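Long-range contact in aminotransferase, class V family protein (Trichomonas vaginalis, PDB 5F8V), which probably catalyses the pyridoxal-phosphate-dependent transamination between O-phospho-L-serine and 2-oxoglutarate in the second step of serine biosynthesis: residues F89-L99 with W142-Y153. Sequence-based numbering, arbitrary orientation.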
ATOM      1  N   PHE A  89      -9.128  11.070 -15.410  1.00 15.51           N
ATOM      2  CA  PHE A  89      -9.907  10.763 -16.626  1.00 15.88           C
ATOM      3  C   PHE A  89     -11.104  11.661 -16.959  1.00 16.09           C
ATOM      4  O   PHE A  89     -11.759  11.435 -17.982  1.00 15.91           O
ATOM      5  CB  PHE A  89     -10.391   9.305 -16.586  1.00 16.08           C
ATOM      6  CG  PHE A  89      -9.288   8.294 -16.468  1.00 16.18           C
ATOM      7  CD1 PHE A  89      -8.265   8.235 -17.417  1.00 16.27           C
ATOM      8  CD2 PHE A  89      -9.281   7.368 -15.422  1.00 16.11           C
ATOM      9  CE1 PHE A  89      -7.253   7.293 -17.307  1.00 15.79           C
ATOM     10  CE2 PHE A  89      -8.274   6.428 -15.315  1.00 15.98           C
ATOM     11  CZ  PHE A  89      -7.262   6.391 -16.261  1.00 15.92           C
ATOM     12  N   ILE A  90     -11.412  12.652 -16.124  1.00 16.59           N
ATOM     13  CA  ILE A  90     -12.410  13.659 -16.499  1.00 17.16           C
ATOM     14  C   ILE A  90     -11.937  14.414 -17.750  1.00 17.88           C
ATOM     15  O   ILE A  90     -12.719  14.657 -18.664  1.00 17.58           O
ATOM     16  CB  ILE A  90     -12.706  14.649 -15.344  1.00 17.30           C
ATOM     17  CG1 ILE A  90     -13.511  13.932 -14.251  1.00 17.30           C
ATOM     18  CG2 ILE A  90     -13.479  15.874 -15.842  1.00 17.48           C
ATOM     19  CD1 ILE A  90     -13.638  14.712 -12.962  1.00 17.49           C
ATOM     20  N   GLY A  91     -10.655  14.760 -17.777  1.00 18.99           N
ATOM     21  CA  GLY A  91     -10.089  15.598 -18.826  1.00 20.29           C
ATOM     22  C   GLY A  91     -10.769  16.955 -18.819  1.00 21.04           C
ATOM     23  O   GLY A  91     -10.915  17.572 -17.764  1.00 20.93           O
ATOM     24  N   GLU A  92     -11.217  17.382 -19.998  1.00 22.21           N
ATOM     25  CA  GLU A  92     -11.949  18.633 -20.176  1.00 23.81           C
ATOM     26  C   GLU A  92     -13.452  18.388 -20.331  1.00 23.00           C
ATOM     27  O   GLU A  92     -14.187  19.320 -20.655  1.00 23.44           O
ATOM     28  CB  GLU A  92     -11.435  19.386 -21.420  1.00 25.19           C
ATOM     29  CG  GLU A  92      -9.927  19.601 -21.500  1.00 27.34           C
ATOM     30  CD  GLU A  92      -9.416  20.721 -20.597  1.00 30.00           C
ATOM     31  OE1 GLU A  92     -10.109  21.104 -19.622  1.00 31.56           O
ATOM     32  OE2 GLU A  92      -8.294  21.214 -20.863  1.00 32.35           O
ATOM     33  N   HIS A  93     -13.916  17.157 -20.104  1.00 22.52           N
ATOM     34  CA  HIS A  93     -15.343  16.841 -20.228  1.00 22.01           C
ATOM     35  C   HIS A  93     -16.152  17.488 -19.106  1.00 22.08           C
ATOM     36  O   HIS A  93     -15.627  17.755 -18.027  1.00 21.61           O
ATOM     37  CB  HIS A  93     -15.567  15.331 -20.241  1.00 22.07           C
ATOM     38  CG  HIS A  93     -14.930  14.642 -21.407  1.00 21.91           C
ATOM     39  ND1 HIS A  93     -13.661  14.111 -21.352  1.00 21.44           N
ATOM     40  CD2 HIS A  93     -15.379  14.414 -22.663  1.00 22.06           C
ATOM     41  CE1 HIS A  93     -13.355  13.587 -22.525  1.00 21.33           C
ATOM     42  NE2 HIS A  93     -14.379  13.759 -23.339  1.00 21.62           N
ATOM     43  N   LYS A  94     -17.429  17.744 -19.375  1.00 22.64           N
ATOM     44  CA  LYS A  94     -18.304  18.437 -18.431  1.00 23.60           C
ATOM     45  C   LYS A  94     -19.173  17.486 -17.601  1.00 23.05           C
ATOM     46  O   LYS A  94     -19.940  17.942 -16.747  1.00 21.92           O
ATOM     47  CB  LYS A  94     -19.185  19.450 -19.179  1.00 25.32           C
ATOM     48  CG  LYS A  94     -18.415  20.492 -19.994  1.00 27.28           C
ATOM     49  CD  LYS A  94     -17.420  21.277 -19.146  1.00 29.20           C
ATOM     50  CE  LYS A  94     -16.784  22.448 -19.893  1.00 31.34           C
ATOM     51  NZ  LYS A  94     -15.525  22.063 -20.588  1.00 31.97           N
ATOM     52  N   ALA A  95     -19.050  16.177 -17.835  1.00 22.30           N
ATOM     53  CA  ALA A  95     -19.847  15.191 -17.108  1.00 21.99           C
ATOM     54  C   ALA A  95     -19.122  13.864 -16.908  1.00 21.12           C
ATOM     55  O   ALA A  95     -18.185  13.542 -17.639  1.00 20.95           O
ATOM     56  CB  ALA A  95     -21.171  14.958 -17.827  1.00 22.32           C
ATOM     57  N   VAL A  96     -19.563  13.122 -15.890  1.00 19.73           N
ATOM     58  CA  VAL A  96     -19.153  11.735 -15.678  1.00 19.03           C
ATOM     59  C   VAL A  96     -20.372  10.898 -15.304  1.00 18.88           C
ATOM     60  O   VAL A  96     -21.249  11.364 -14.568  1.00 18.37           O
ATOM     61  CB  VAL A  96     -18.073  11.587 -14.582  1.00 18.48           C
ATOM     62  CG1 VAL A  96     -16.745  12.146 -15.066  1.00 17.88           C
ATOM     63  CG2 VAL A  96     -18.511  12.231 -13.263  1.00 18.50           C
ATOM     64  N   ASP A  97     -20.417   9.666 -15.815  1.00 18.47           N
ATOM     65  CA  ASP A  97     -21.527   8.749 -15.552  1.00 17.91           C
ATOM     66  C   ASP A  97     -21.102   7.596 -14.633  1.00 17.50           C
ATOM     67  O   ASP A  97     -20.089   6.919 -14.886  1.00 17.32           O
ATOM     68  CB  ASP A  97     -22.109   8.223 -16.869  1.00 18.06           C
ATOM     69  CG  ASP A  97     -23.074   9.230 -17.546  1.00 18.43           C
ATOM     70  OD1 ASP A  97     -23.642  10.104 -16.858  1.00 18.22           O
ATOM     71  OD2 ASP A  97     -23.283   9.145 -18.776  1.00 18.42           O
ATOM     72  N   TYR A  98     -21.889   7.400 -13.572  1.00 16.44           N
ATOM     73  CA  TYR A  98     -21.718   6.313 -12.603  1.00 16.20           C
ATOM     74  C   TYR A  98     -22.990   5.473 -12.568  1.00 16.41           C
ATOM     75  O   TYR A  98     -24.070   6.004 -12.321  1.00 16.46           O
ATOM     76  CB  TYR A  98     -21.426   6.895 -11.215  1.00 15.60           C
ATOM     77  CG  TYR A  98     -19.995   7.366 -11.061  1.00 15.10           C
ATOM     78  CD1 TYR A  98     -19.047   6.564 -10.433  1.00 14.90           C
ATOM     79  CD2 TYR A  98     -19.579   8.600 -11.569  1.00 15.15           C
ATOM     80  CE1 TYR A  98     -17.735   6.969 -10.302  1.00 15.17           C
ATOM     81  CE2 TYR A  98     -18.254   9.017 -11.444  1.00 15.08           C
ATOM     82  CZ  TYR A  98     -17.339   8.196 -10.808  1.00 14.95           C
ATOM     83  OH  TYR A  98     -16.032   8.569 -10.666  1.00 15.02           O
ATOM     84  N   LEU A  99     -22.874   4.178 -12.860  1.00 16.72           N
ATOM     85  CA  LEU A  99     -23.985   3.242 -12.664  1.00 16.65           C
ATOM     86  C   LEU A  99     -23.772   2.583 -11.308  1.00 16.63           C
ATOM     87  O   LEU A  99     -22.781   1.874 -11.106  1.00 16.47           O
ATOM     88  CB  LEU A  99     -24.042   2.192 -13.770  1.00 16.52           C
ATOM     89  CG  LEU A  99     -25.092   1.079 -13.587  1.00 16.47           C
ATOM     90  CD1 LEU A  99     -26.494   1.583 -13.848  1.00 16.41           C
ATOM     91  CD2 LEU A  99     -24.784  -0.122 -14.469  1.00 16.37           C
ATOM     92  N   TRP A 142     -31.512   3.701 -18.363  1.00 22.22           N
ATOM     93  CA  TRP A 142     -30.299   4.446 -18.051  1.00 23.39           C
ATOM     94  C   TRP A 142     -30.362   5.823 -18.709  1.00 24.62           C
ATOM     95  O   TRP A 142     -30.691   5.932 -19.895  1.00 23.61           O
ATOM     96  CB  TRP A 142     -29.057   3.698 -18.558  1.00 23.32           C
ATOM     97  CG  TRP A 142     -28.801   2.350 -17.907  1.00 23.19           C
ATOM     98  CD1 TRP A 142     -29.604   1.691 -17.015  1.00 22.77           C
ATOM     99  CD2 TRP A 142     -27.682   1.486 -18.145  1.00 23.33           C
ATOM    100  NE1 TRP A 142     -29.052   0.480 -16.681  1.00 22.88           N
ATOM    101  CE2 TRP A 142     -27.869   0.329 -17.354  1.00 22.83           C
ATOM    102  CE3 TRP A 142     -26.528   1.588 -18.935  1.00 23.26           C
ATOM    103  CZ2 TRP A 142     -26.957  -0.726 -17.340  1.00 23.05           C
ATOM    104  CZ3 TRP A 142     -25.618   0.537 -18.927  1.00 23.22           C
ATOM    105  CH2 TRP A 142     -25.841  -0.611 -18.135  1.00 23.60           C
ATOM    106  N   LYS A 143     -30.054   6.857 -17.925  1.00 25.98           N
ATOM    107  CA  LYS A 143     -29.993   8.239 -18.400  1.00 27.62           C
ATOM    108  C   LYS A 143     -28.526   8.660 -18.455  1.00 28.22           C
ATOM    109  O   LYS A 143     -27.934   8.998 -17.429  1.00 29.02           O
ATOM    110  CB  LYS A 143     -30.808   9.167 -17.481  1.00 29.11           C
ATOM    111  CG  LYS A 143     -32.253   9.401 -17.925  1.00 30.69           C
ATOM    112  CD  LYS A 143     -33.040   8.108 -18.089  1.00 32.22           C
ATOM    113  CE  LYS A 143     -34.428   8.352 -18.648  1.00 33.97           C
ATOM    114  NZ  LYS A 143     -35.121   7.069 -18.972  1.00 34.92           N
ATOM    115  N   LEU A 144     -27.946   8.610 -19.654  1.00 28.43           N
ATOM    116  CA  LEU A 144     -26.536   8.946 -19.855  1.00 28.40           C
ATOM    117  C   LEU A 144     -26.368  10.447 -20.087  1.00 28.21           C
ATOM    118  O   LEU A 144     -27.296  11.122 -20.528  1.00 28.00           O
ATOM    119  CB  LEU A 144     -25.952   8.162 -21.038  1.00 28.71           C
ATOM    120  CG  LEU A 144     -26.222   6.655 -21.115  1.00 28.71           C
ATOM    121  CD1 LEU A 144     -25.358   6.043 -22.209  1.00 28.98           C
ATOM    122  CD2 LEU A 144     -25.992   5.950 -19.785  1.00 28.03           C
ATOM    123  N   SER A 145     -25.171  10.949 -19.792  1.00 27.99           N
ATOM    124  CA  SER A 145     -24.847  12.370 -19.922  1.00 27.95           C
ATOM    125  C   SER A 145     -24.264  12.647 -21.300  1.00 28.51           C
ATOM    126  O   SER A 145     -23.627  11.777 -21.896  1.00 27.74           O
ATOM    127  CB  SER A 145     -23.852  12.787 -18.845  1.00 27.55           C
ATOM    128  OG  SER A 145     -24.418  12.625 -17.560  1.00 27.06           O
ATOM    129  N   GLU A 146     -24.469  13.868 -21.787  1.00 29.60           N
ATOM    130  CA  GLU A 146     -24.118  14.227 -23.163  1.00 31.23           C
ATOM    131  C   GLU A 146     -22.613  14.136 -23.414  1.00 30.02           C
ATOM    132  O   GLU A 146     -22.175  13.451 -24.341  1.00 31.69           O
ATOM    133  CB  GLU A 146     -24.626  15.640 -23.504  1.00 33.63           C
ATOM    134  CG  GLU A 146     -24.586  15.984 -24.991  1.00 36.22           C
ATOM    135  CD  GLU A 146     -24.752  17.475 -25.254  1.00 38.65           C
ATOM    136  OE1 GLU A 146     -23.837  18.081 -25.859  1.00 40.61           O
ATOM    137  OE2 GLU A 146     -25.793  18.043 -24.853  1.00 39.37           O
ATOM    138  N   ASP A 147     -21.837  14.819 -22.581  1.00 27.89           N
ATOM    139  CA  ASP A 147     -20.387  14.924 -22.767  1.00 26.88           C
ATOM    140  C   ASP A 147     -19.665  14.155 -21.655  1.00 24.24           C
ATOM    141  O   ASP A 147     -18.824  14.702 -20.953  1.00 24.28           O
ATOM    142  CB  ASP A 147     -19.980  16.410 -22.784  1.00 27.04           C
ATOM    143  CG  ASP A 147     -18.520  16.620 -23.158  1.00 28.08           C
ATOM    144  OD1 ASP A 147     -18.031  15.976 -24.111  1.00 28.98           O
ATOM    145  OD2 ASP A 147     -17.859  17.435 -22.486  1.00 29.37           O
ATOM    146  N   ALA A 148     -20.006  12.874 -21.510  1.00 22.54           N
ATOM    147  CA  ALA A 148     -19.482  12.047 -20.417  1.00 20.63           C
ATOM    148  C   ALA A 148     -18.036  11.618 -20.673  1.00 19.06           C
ATOM    149  O   ALA A 148     -17.715  11.101 -21.735  1.00 18.45           O
ATOM    150  CB  ALA A 148     -20.368  10.832 -20.197  1.00 20.71           C
ATOM    151  N   ALA A 149     -17.173  11.844 -19.685  1.00 18.01           N
ATOM    152  CA  ALA A 149     -15.763  11.478 -19.767  1.00 17.31           C
ATOM    153  C   ALA A 149     -15.582   9.961 -19.724  1.00 17.26           C
ATOM    154  O   ALA A 149     -14.632   9.416 -20.311  1.00 16.88           O
ATOM    155  CB  ALA A 149     -14.978  12.129 -18.632  1.00 17.62           C
ATOM    156  N   TYR A 150     -16.484   9.298 -19.004  1.00 16.69           N
ATOM    157  CA  TYR A 150     -16.471   7.854 -18.875  1.00 16.06           C
ATOM    158  C   TYR A 150     -17.795   7.355 -18.298  1.00 15.98           C
ATOM    159  O   TYR A 150     -18.633   8.154 -17.843  1.00 15.53           O
ATOM    160  CB  TYR A 150     -15.285   7.399 -17.997  1.00 16.07           C
ATOM    161  CG  TYR A 150     -15.178   8.052 -16.625  1.00 15.97           C
ATOM    162  CD1 TYR A 150     -14.203   9.016 -16.359  1.00 16.17           C
ATOM    163  CD2 TYR A 150     -16.020   7.671 -15.575  1.00 15.91           C
ATOM    164  CE1 TYR A 150     -14.090   9.606 -15.102  1.00 16.09           C
ATOM    165  CE2 TYR A 150     -15.922   8.252 -14.320  1.00 16.06           C
ATOM    166  CZ  TYR A 150     -14.952   9.211 -14.083  1.00 16.13           C
ATOM    167  OH  TYR A 150     -14.863   9.774 -12.839  1.00 16.15           O
ATOM    168  N   PHE A 151     -17.969   6.037 -18.351  1.00 15.42           N
ATOM    169  CA  PHE A 151     -19.079   5.324 -17.740  1.00 14.99           C
ATOM    170  C   PHE A 151     -18.456   4.397 -16.695  1.00 14.75           C
ATOM    171  O   PHE A 151     -17.780   3.430 -17.048  1.00 14.79           O
ATOM    172  CB  PHE A 151     -19.842   4.516 -18.791  1.00 14.79           C
ATOM    173  CG  PHE A 151     -21.035   3.778 -18.254  1.00 14.69           C
ATOM    174  CD1 PHE A 151     -22.310   4.330 -18.345  1.00 15.02           C
ATOM    175  CD2 PHE A 151     -20.889   2.520 -17.669  1.00 14.40           C
ATOM    176  CE1 PHE A 151     -23.414   3.642 -17.863  1.00 14.84           C
ATOM    177  CE2 PHE A 151     -21.981   1.835 -17.179  1.00 14.41           C
ATOM    178  CZ  PHE A 151     -23.251   2.395 -17.276  1.00 14.73           C
ATOM    179  N   TYR A 152     -18.660   4.716 -15.421  1.00 14.18           N
ATOM    180  CA  TYR A 152     -18.074   3.953 -14.320  1.00 13.80           C
ATOM    181  C   TYR A 152     -19.071   2.931 -13.804  1.00 13.28           C
ATOM    182  O   TYR A 152     -20.250   3.248 -13.634  1.00 13.27           O
ATOM    183  CB  TYR A 152     -17.658   4.885 -13.182  1.00 13.63           C
ATOM    184  CG  TYR A 152     -17.008   4.167 -12.019  1.00 13.49           C
ATOM    185  CD1 TYR A 152     -17.774   3.460 -11.082  1.00 13.38           C
ATOM    186  CD2 TYR A 152     -15.622   4.186 -11.851  1.00 13.55           C
ATOM    187  CE1 TYR A 152     -17.180   2.788 -10.032  1.00 13.23           C
ATOM    188  CE2 TYR A 152     -15.025   3.527 -10.792  1.00 13.19           C
ATOM    189  CZ  TYR A 152     -15.809   2.836  -9.891  1.00 12.99           C
ATOM    190  OH  TYR A 152     -15.223   2.184  -8.853  1.00 12.90           O
ATOM    191  N   TYR A 153     -18.595   1.714 -13.539  1.00 12.81           N
ATOM    192  CA  TYR A 153     -19.425   0.680 -12.898  1.00 12.39           C
ATOM    193  C   TYR A 153     -18.612  -0.411 -12.229  1.00 12.10           C
ATOM    194  O   TYR A 153     -17.427  -0.569 -12.499  1.00 12.00           O
ATOM    195  CB  TYR A 153     -20.404   0.056 -13.895  1.00 12.48           C
ATOM    196  CG  TYR A 153     -19.873  -1.095 -14.727  1.00 12.37           C
ATOM    197  CD1 TYR A 153     -19.060  -0.869 -15.834  1.00 12.37           C
ATOM    198  CD2 TYR A 153     -20.218  -2.411 -14.427  1.00 12.53           C
ATOM    199  CE1 TYR A 153     -18.586  -1.927 -16.612  1.00 12.37           C
ATOM    200  CE2 TYR A 153     -19.760  -3.464 -15.200  1.00 12.73           C
ATOM    201  CZ  TYR A 153     -18.938  -3.215 -16.296  1.00 12.58           C
ATOM    202  OH  TYR A 153     -18.496  -4.273 -17.052  1.00 12.49           O
TER
HETATM  203  O   HOH W   1     -21.054   7.525 -19.959  1.00 17.65           O
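Asp97 and Tyr152 meet in a parallel ladder joining strands 95-98 and 148-154, neighbours in the seven-stranded mixed sheet of this class V aminotransferase; the pair illustrates a beta bulge, in which a step of two residues from Ala95 to Asp97 faces one of three from Ala148 to Phe151, the chain turning a corner at Ala149. Asp97 O accepts from Tyr152 N at 2.7 Å. The tightly packed part is an aromatic cluster against helices 78-89 and 103-115. There the Tyr98 ring lies near-parallel to that of Tyr152 but slid aside, with Tyr152 CB over its face, while Tyr150 turns an edge toward the face of Tyr98 in an offset edge-to-face pair, the planes 78° apart. With CG between its backbone N and carbonyl carbon (chi1 53°), Tyr150 lies alongside Val96, whose CG1 sits over the ring. Tyr150 OH donates to Tyr98 OH at 2.7 Å.

The turn end around His93 and Lys94 is looser and more open to solvent: Ala149 CA packs over the His93 ring, and Lys94 N reaches Asp147 OD2 from above the carboxylate plane. On the face opposite Tyr98 and Tyr152, the buried Asp97 carboxylate takes Ser145 OG and Asn123 at OD1 and a water at OD2; Ser145 N meets the syn lone pair of Asp97 OD2 at 2.8 Å, nearly straight at 175°.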